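Local coordinates for Endoglucanase(Endo-1,4-beta-glucanase)protein (Pseudomonas stutzeri, PDB 6R2J) that probably hydrolyses the beta-1,4-glycosidic bonds of cellulose as a family 5 endoglucanase, and is seen here with cellobiose bound in its sugar pocket, at residues E117-V122 with Y139-E144; A162-D167 with I194-D199. One frame throughout, in Å; residues are numbered along the deposited sequence.

Contact 1 of 2, residues E117-V122 with Y139-E144. With BGC (beta-D-glucopyranose), chain E.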
loop_
_atom_site.group_PDB
_atom_site.type_symbol
_atom_site.label_atom_id
_atom_site.label_comp_id
_atom_site.label_asym_id
_atom_site.label_seq_id
_atom_site.Cartn_x
_atom_site.Cartn_y
_atom_site.Cartn_z
ATOM N N GLU A 117 -14.418 7.776 16.522
ATOM C CA GLU A 117 -13.468 8.368 17.464
ATOM C C GLU A 117 -12.365 7.391 17.863
ATOM O O GLU A 117 -11.264 7.818 18.223
ATOM C CB GLU A 117 -14.233 8.883 18.698
ATOM C CG GLU A 117 -13.416 9.720 19.713
ATOM C CD GLU A 117 -12.242 10.520 19.087
ATOM O OE1 GLU A 117 -11.079 10.361 19.538
ATOM O OE2 GLU A 117 -12.492 11.318 18.150
ATOM N N ALA A 118 -12.645 6.089 17.866
ATOM C CA ALA A 118 -11.622 5.116 18.231
ATOM C C ALA A 118 -10.554 5.001 17.148
ATOM O O ALA A 118 -9.366 4.833 17.441
ATOM C CB ALA A 118 -12.300 3.776 18.492
ATOM N N TYR A 119 -10.980 5.057 15.895
ATOM C CA TYR A 119 -10.081 5.067 14.747
ATOM C C TYR A 119 -9.269 6.356 14.686
ATOM O O TYR A 119 -8.049 6.320 14.540
ATOM C CB TYR A 119 -10.973 4.878 13.529
ATOM C CG TYR A 119 -10.320 4.721 12.225
ATOM C CD1 TYR A 119 -9.297 3.809 12.039
ATOM C CD2 TYR A 119 -10.748 5.459 11.148
ATOM C CE1 TYR A 119 -8.688 3.665 10.812
ATOM C CE2 TYR A 119 -10.143 5.324 9.909
ATOM C CZ TYR A 119 -9.107 4.422 9.739
ATOM O OH TYR A 119 -8.512 4.294 8.484
ATOM N N ALA A 120 -9.933 7.515 14.783
ATOM C CA ALA A 120 -9.210 8.780 14.843
ATOM C C ALA A 120 -8.116 8.778 15.918
ATOM O O ALA A 120 -6.990 9.224 15.665
ATOM C CB ALA A 120 -10.203 9.912 15.075
ATOM N N SER A 121 -8.431 8.293 17.129
ATOM C CA SER A 121 -7.462 8.347 18.227
ATOM C C SER A 121 -6.242 7.488 17.926
ATOM O O SER A 121 -5.102 7.918 18.130
ATOM C CB SER A 121 -8.101 7.896 19.544
ATOM O OG SER A 121 -7.101 7.622 20.504
ATOM N N VAL A 122 -6.466 6.260 17.434
ATOM C CA VAL A 122 -5.352 5.366 17.163
ATOM C C VAL A 122 -4.434 5.993 16.126
ATOM O O VAL A 122 -3.213 5.896 16.234
ATOM C CB VAL A 122 -5.794 3.913 16.852
ATOM C CG1 VAL A 122 -6.370 3.770 15.484
ATOM C CG2 VAL A 122 -4.597 2.995 17.096
ATOM N N TYR A 139 1.028 7.634 5.595
ATOM C CA TYR A 139 0.097 6.754 6.297
ATOM C C TYR A 139 -0.999 6.302 5.337
ATOM O O TYR A 139 -1.847 7.103 4.927
ATOM C CB TYR A 139 -0.568 7.423 7.513
ATOM C CG TYR A 139 0.372 7.847 8.602
ATOM C CD1 TYR A 139 1.347 6.968 9.072
ATOM C CD2 TYR A 139 0.287 9.108 9.161
ATOM C CE1 TYR A 139 2.199 7.327 10.043
ATOM C CE2 TYR A 139 1.165 9.495 10.164
ATOM C CZ TYR A 139 2.124 8.591 10.598
ATOM O OH TYR A 139 3.027 8.931 11.589
ATOM N N ASP A 140 -1.013 5.013 5.032
ATOM C CA ASP A 140 -2.103 4.369 4.304
ATOM C C ASP A 140 -3.070 3.948 5.406
ATOM O O ASP A 140 -2.926 2.901 6.039
ATOM C CB ASP A 140 -1.511 3.232 3.481
ATOM C CG ASP A 140 -2.495 2.612 2.518
ATOM O OD1 ASP A 140 -3.734 2.788 2.698
ATOM O OD2 ASP A 140 -1.995 1.910 1.596
ATOM N N ILE A 141 -4.021 4.843 5.691
ATOM C CA ILE A 141 -4.831 4.705 6.893
ATOM C C ILE A 141 -5.758 3.491 6.871
ATOM O O ILE A 141 -6.217 3.054 7.931
ATOM C CB ILE A 141 -5.607 6.009 7.178
ATOM C CG1 ILE A 141 -6.565 6.375 6.048
ATOM C CG2 ILE A 141 -4.661 7.182 7.377
ATOM C CD1 ILE A 141 -7.550 7.475 6.393
ATOM N N MET A 142 -6.037 2.901 5.712
ATOM C CA MET A 142 -6.817 1.668 5.708
ATOM C C MET A 142 -6.623 0.927 4.396
ATOM O O MET A 142 -6.832 1.502 3.338
ATOM C CB MET A 142 -8.316 1.963 5.877
ATOM C CG MET A 142 -9.224 0.744 5.994
ATOM S SD MET A 142 -8.720 -0.317 7.355
ATOM C CE MET A 142 -8.703 0.826 8.729
ATOM N N ASN A 143 -6.335 -0.363 4.489
ATOM C CA ASN A 143 -6.295 -1.263 3.346
ATOM C C ASN A 143 -7.682 -1.819 2.994
ATOM O O ASN A 143 -8.410 -2.356 3.848
ATOM C CB ASN A 143 -5.308 -2.409 3.643
ATOM C CG ASN A 143 -5.217 -3.446 2.513
ATOM O OD1 ASN A 143 -4.609 -3.172 1.494
ATOM N ND2 ASN A 143 -5.820 -4.631 2.701
ATOM N N GLU A 144 -8.035 -1.680 1.722
ATOM C CA GLU A 144 -9.161 -2.386 1.111
ATOM C C GLU A 144 -10.469 -2.379 1.925
ATOM O O GLU A 144 -11.003 -3.446 2.246
ATOM C CB GLU A 144 -8.774 -3.783 0.680
ATOM C CG GLU A 144 -7.701 -3.761 -0.442
ATOM C CD GLU A 144 -7.337 -5.136 -1.021
ATOM O OE1 GLU A 144 -7.865 -6.176 -0.568
ATOM O OE2 GLU A 144 -6.464 -5.157 -1.932
HETATM C C2 BGC E . -10.961 -6.252 -5.775
HETATM C C3 BGC E . -10.130 -5.008 -5.787
HETATM C C4 BGC E . -8.928 -5.375 -4.981
HETATM C C5 BGC E . -8.459 -6.795 -5.042
HETATM C C6 BGC E . -7.226 -6.785 -4.190
HETATM C C1 BGC E . -10.457 -7.712 -5.650
HETATM O O2 BGC E . -12.008 -6.020 -6.803
HETATM O O3 BGC E . -10.802 -3.884 -5.206
HETATM O O4 BGC E . -8.084 -4.341 -5.432
HETATM O O5 BGC E . -9.556 -7.656 -4.471
HETATM O O6 BGC E . -6.964 -8.159 -3.798
#
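CG of Y119 stands anti to the backbone N (chi1 -174°), which sends the ring across to the other chain segment and brings its hydroxyl to the backbone at I141. M142 starts out in the same way but then bends at chi2 and chi3, curling its methyl back to the tyrosine. The pair is a compact example of how a single aromatic residue can tie a helix to the backbone running on from a barrel strand.

The Y119 hydroxyl donates to I141 O, with OH and O 2.7 Å apart. The oxygen lies at the ring's edge, near the ring plane, but the hydroxyl stands above the carbonyl plane, 71° out of it, rather than along a lone pair. The same oxygen also accepts from NE1 of W123, so two side-chain donors grip this buried carbonyl.

Apolar atoms of M142 and I141 flank the hydroxyl. M142 CE meets CE1 of Y119 at 3.5 Å, the two side chains meeting at a slant, and CB of M142 is 3.5 Å from the phenol OH. On the I141 side, CB comes within 3.6 Å of that OH. A phenylalanine at Y119 would probably keep the methyl contact but take one of the two side-chain donors from I141 O, leaving the W123 bond to hold that carbonyl.

The contact lies just ahead in sequence of N143 and E144, the Asn-Glu pair characteristic of family 5; E144 belongs to the glycan pocket and bonds to H206. Helix 152-166 packs alongside, with W152 and A159 against Y119 and I163 against I141, while M98 of strand 93-98 packs on Y119 and M142, and I172 and I174 of strand 171-175 pack on I141.

Contact 2 of 2, residues A162-D167 with I194-D199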
loop_
_atom_site.group_PDB
_atom_site.type_symbol
_atom_site.label_atom_id
_atom_site.label_comp_id
_atom_site.label_asym_id
_atom_site.label_seq_id
_atom_site.Cartn_x
_atom_site.Cartn_y
_atom_site.Cartn_z
ATOM N N ALA A 162 -7.751 13.866 12.509
ATOM C CA ALA A 162 -6.966 13.566 13.704
ATOM C C ALA A 162 -5.472 13.592 13.412
ATOM O O ALA A 162 -4.685 14.163 14.183
ATOM C CB ALA A 162 -7.372 12.205 14.270
ATOM N N ILE A 163 -5.061 12.976 12.301
ATOM C CA ILE A 163 -3.647 12.970 11.943
ATOM C C ILE A 163 -3.127 14.400 11.782
ATOM O O ILE A 163 -2.010 14.727 12.200
ATOM C CB ILE A 163 -3.432 12.155 10.649
ATOM C CG1 ILE A 163 -3.518 10.639 10.880
ATOM C CG2 ILE A 163 -2.068 12.526 10.000
ATOM C CD1 ILE A 163 -3.571 9.816 9.548
ATOM N N ARG A 164 -3.913 15.261 11.135
ATOM C CA ARG A 164 -3.471 16.613 10.823
ATOM C C ARG A 164 -3.489 17.508 12.042
ATOM O O ARG A 164 -2.991 18.639 11.958
ATOM C CB ARG A 164 -4.331 17.200 9.692
ATOM C CG ARG A 164 -4.214 16.428 8.360
ATOM C CD ARG A 164 -2.865 16.757 7.744
ATOM N NE ARG A 164 -2.714 16.276 6.378
ATOM C CZ ARG A 164 -1.732 15.485 5.984
ATOM N NH1 ARG A 164 -0.802 15.083 6.835
ATOM N NH2 ARG A 164 -1.673 15.098 4.732
ATOM N N GLU A 165 -4.054 17.019 13.157
ATOM C CA GLU A 165 -3.958 17.720 14.433
ATOM C C GLU A 165 -2.552 17.619 15.011
ATOM O O GLU A 165 -2.138 18.467 15.810
ATOM C CB GLU A 165 -4.924 17.104 15.449
ATOM C CG GLU A 165 -6.416 17.264 15.188
ATOM C CD GLU A 165 -7.253 16.426 16.202
ATOM O OE1 GLU A 165 -6.810 16.303 17.363
ATOM O OE2 GLU A 165 -8.325 15.868 15.854
ATOM N N VAL A 166 -1.825 16.570 14.646
ATOM C CA VAL A 166 -0.482 16.354 15.158
ATOM C C VAL A 166 0.592 16.402 14.079
ATOM O O VAL A 166 1.759 16.665 14.413
ATOM C CB VAL A 166 -0.367 15.045 15.975
ATOM C CG1 VAL A 166 -1.343 15.038 17.149
ATOM C CG2 VAL A 166 -0.556 13.847 15.084
ATOM N N ASP A 167 0.261 16.154 12.804
ATOM C CA ASP A 167 1.260 16.072 11.728
ATOM C C ASP A 167 0.651 16.633 10.452
ATOM O O ASP A 167 -0.253 16.019 9.848
ATOM C CB ASP A 167 1.782 14.632 11.560
ATOM C CG ASP A 167 2.894 14.502 10.498
ATOM O OD1 ASP A 167 2.974 15.336 9.583
ATOM O OD2 ASP A 167 3.692 13.534 10.555
ATOM N N ILE A 194 -11.927 13.343 0.377
ATOM C CA ILE A 194 -11.500 13.621 1.740
ATOM C C ILE A 194 -10.830 14.987 1.786
ATOM O O ILE A 194 -10.076 15.367 0.882
ATOM C CB ILE A 194 -10.550 12.507 2.238
ATOM C CG1 ILE A 194 -11.196 11.135 2.018
ATOM C CG2 ILE A 194 -10.176 12.706 3.699
ATOM C CD1 ILE A 194 -12.445 10.918 2.873
ATOM N N ASN A 195 -11.078 15.720 2.855
ATOM C CA ASN A 195 -10.554 17.067 2.987
ATOM C C ASN A 195 -9.202 17.041 3.690
ATOM O O ASN A 195 -9.078 16.485 4.794
ATOM C CB ASN A 195 -11.536 17.900 3.794
ATOM C CG ASN A 195 -12.867 18.051 3.110
ATOM O OD1 ASN A 195 -12.938 18.420 1.946
ATOM N ND2 ASN A 195 -13.948 17.746 3.836
ATOM N N ASP A 196 -8.201 17.624 3.034
ATOM C CA ASP A 196 -6.858 17.759 3.588
ATOM C C ASP A 196 -6.342 19.146 3.242
ATOM O O ASP A 196 -5.881 19.385 2.114
ATOM C CB ASP A 196 -5.876 16.694 3.113
ATOM C CG ASP A 196 -4.498 16.847 3.767
ATOM O OD1 ASP A 196 -4.362 17.540 4.789
ATOM O OD2 ASP A 196 -3.531 16.255 3.271
ATOM N N PRO A 197 -6.436 20.097 4.170
ATOM C CA PRO A 197 -5.911 21.444 3.899
ATOM C C PRO A 197 -4.391 21.462 3.735
ATOM O O PRO A 197 -3.844 22.485 3.297
ATOM C CB PRO A 197 -6.367 22.263 5.126
ATOM C CG PRO A 197 -6.648 21.263 6.160
ATOM C CD PRO A 197 -7.147 20.038 5.448
ATOM N N ALA A 198 -3.679 20.380 4.102
ATOM C CA ALA A 198 -2.230 20.319 3.929
ATOM C C ALA A 198 -1.871 20.068 2.465
ATOM O O ALA A 198 -0.694 20.177 2.106
ATOM C CB ALA A 198 -1.582 19.213 4.827
ATOM N N ASP A 199 -2.843 19.648 1.639
ATOM C CA ASP A 199 -2.588 19.220 0.266
ATOM C C ASP A 199 -1.528 18.110 0.227
ATOM O O ASP A 199 -0.572 18.133 -0.554
ATOM C CB ASP A 199 -2.222 20.428 -0.584
ATOM C CG ASP A 199 -2.389 20.171 -2.035
ATOM O OD1 ASP A 199 -2.965 19.141 -2.406
ATOM O OD2 ASP A 199 -1.904 20.994 -2.827
#
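The guanidinium of R164 has A198 CB over one face, 3.5 Å from NE, while its edge is given over to oxygen atoms in or near its plane: the carboxylate of D196 and the carbonyl of D167. The carboxylate is gripped side-on. NE donates to OD1 of D196 at 2.6 Å, and NH2 donates to OD2 of D196 at the same 2.6 Å, one nitrogen to each oxygen, in a salt bridge whose two bonds are both fairly straight. The match is not perfectly flat, since the two planes are turned 29° against each other. Both donors stand out of the carboxylate plane, by 32° at OD2, which is met on its syn side, and by a similar amount at OD1.

R164 reaches across with CG anti to its own carbonyl carbon and a bend at chi2 (-74°), which swings the guanidinium out beside helix 152-166. NH1 then turns back to D167 O, 3.2 Å away, and also donates to T170 O. The arginine therefore ties together three pieces of chain: its helix, the chain at D167 and T170, and the loop 194-199. In the (beta/alpha)8 barrel this joins residues 162-167 on helix 152-166 to the loop feeding strand 201-206.

That loop is organised by D196 itself. Its OD1 accepts from the backbone N of A198 at 3.0 Å, an Asx turn laid over a type I beta turn that runs from D196 to D199. R164 NE and A198 N come to OD1 from opposite faces of the carboxylate, so the oxygen is held between a charged donor and a peptide donor. OD2 has a second partner too, the backbone N of R200. With a guanidinium and two peptide N-H groups around it, the carboxylate is likely to stay ionised. R164 also packs on I172 of strand 171-175.

How the contacts relate
The two contacts follow one another along the chain and lie on the same side of the chain's centre, their own centres 13 Å apart. Helix 152-166 connects them: it follows strand 136-140 of contact 1, and its residues 162-166 belong to one half of contact 2. They touch directly where I141 CG2 packs on I163 CD1 at 3.6 Å, and again where A120 O meets A162 CB at 3.3 Å. Their settings differ. Contact 1 is buried and the chain after its strand runs on to E144 in the sugar pocket, with the M142 side chain about 14 Å from a second bound glucose; contact 2 lies at the surface, among residues outside that pocket.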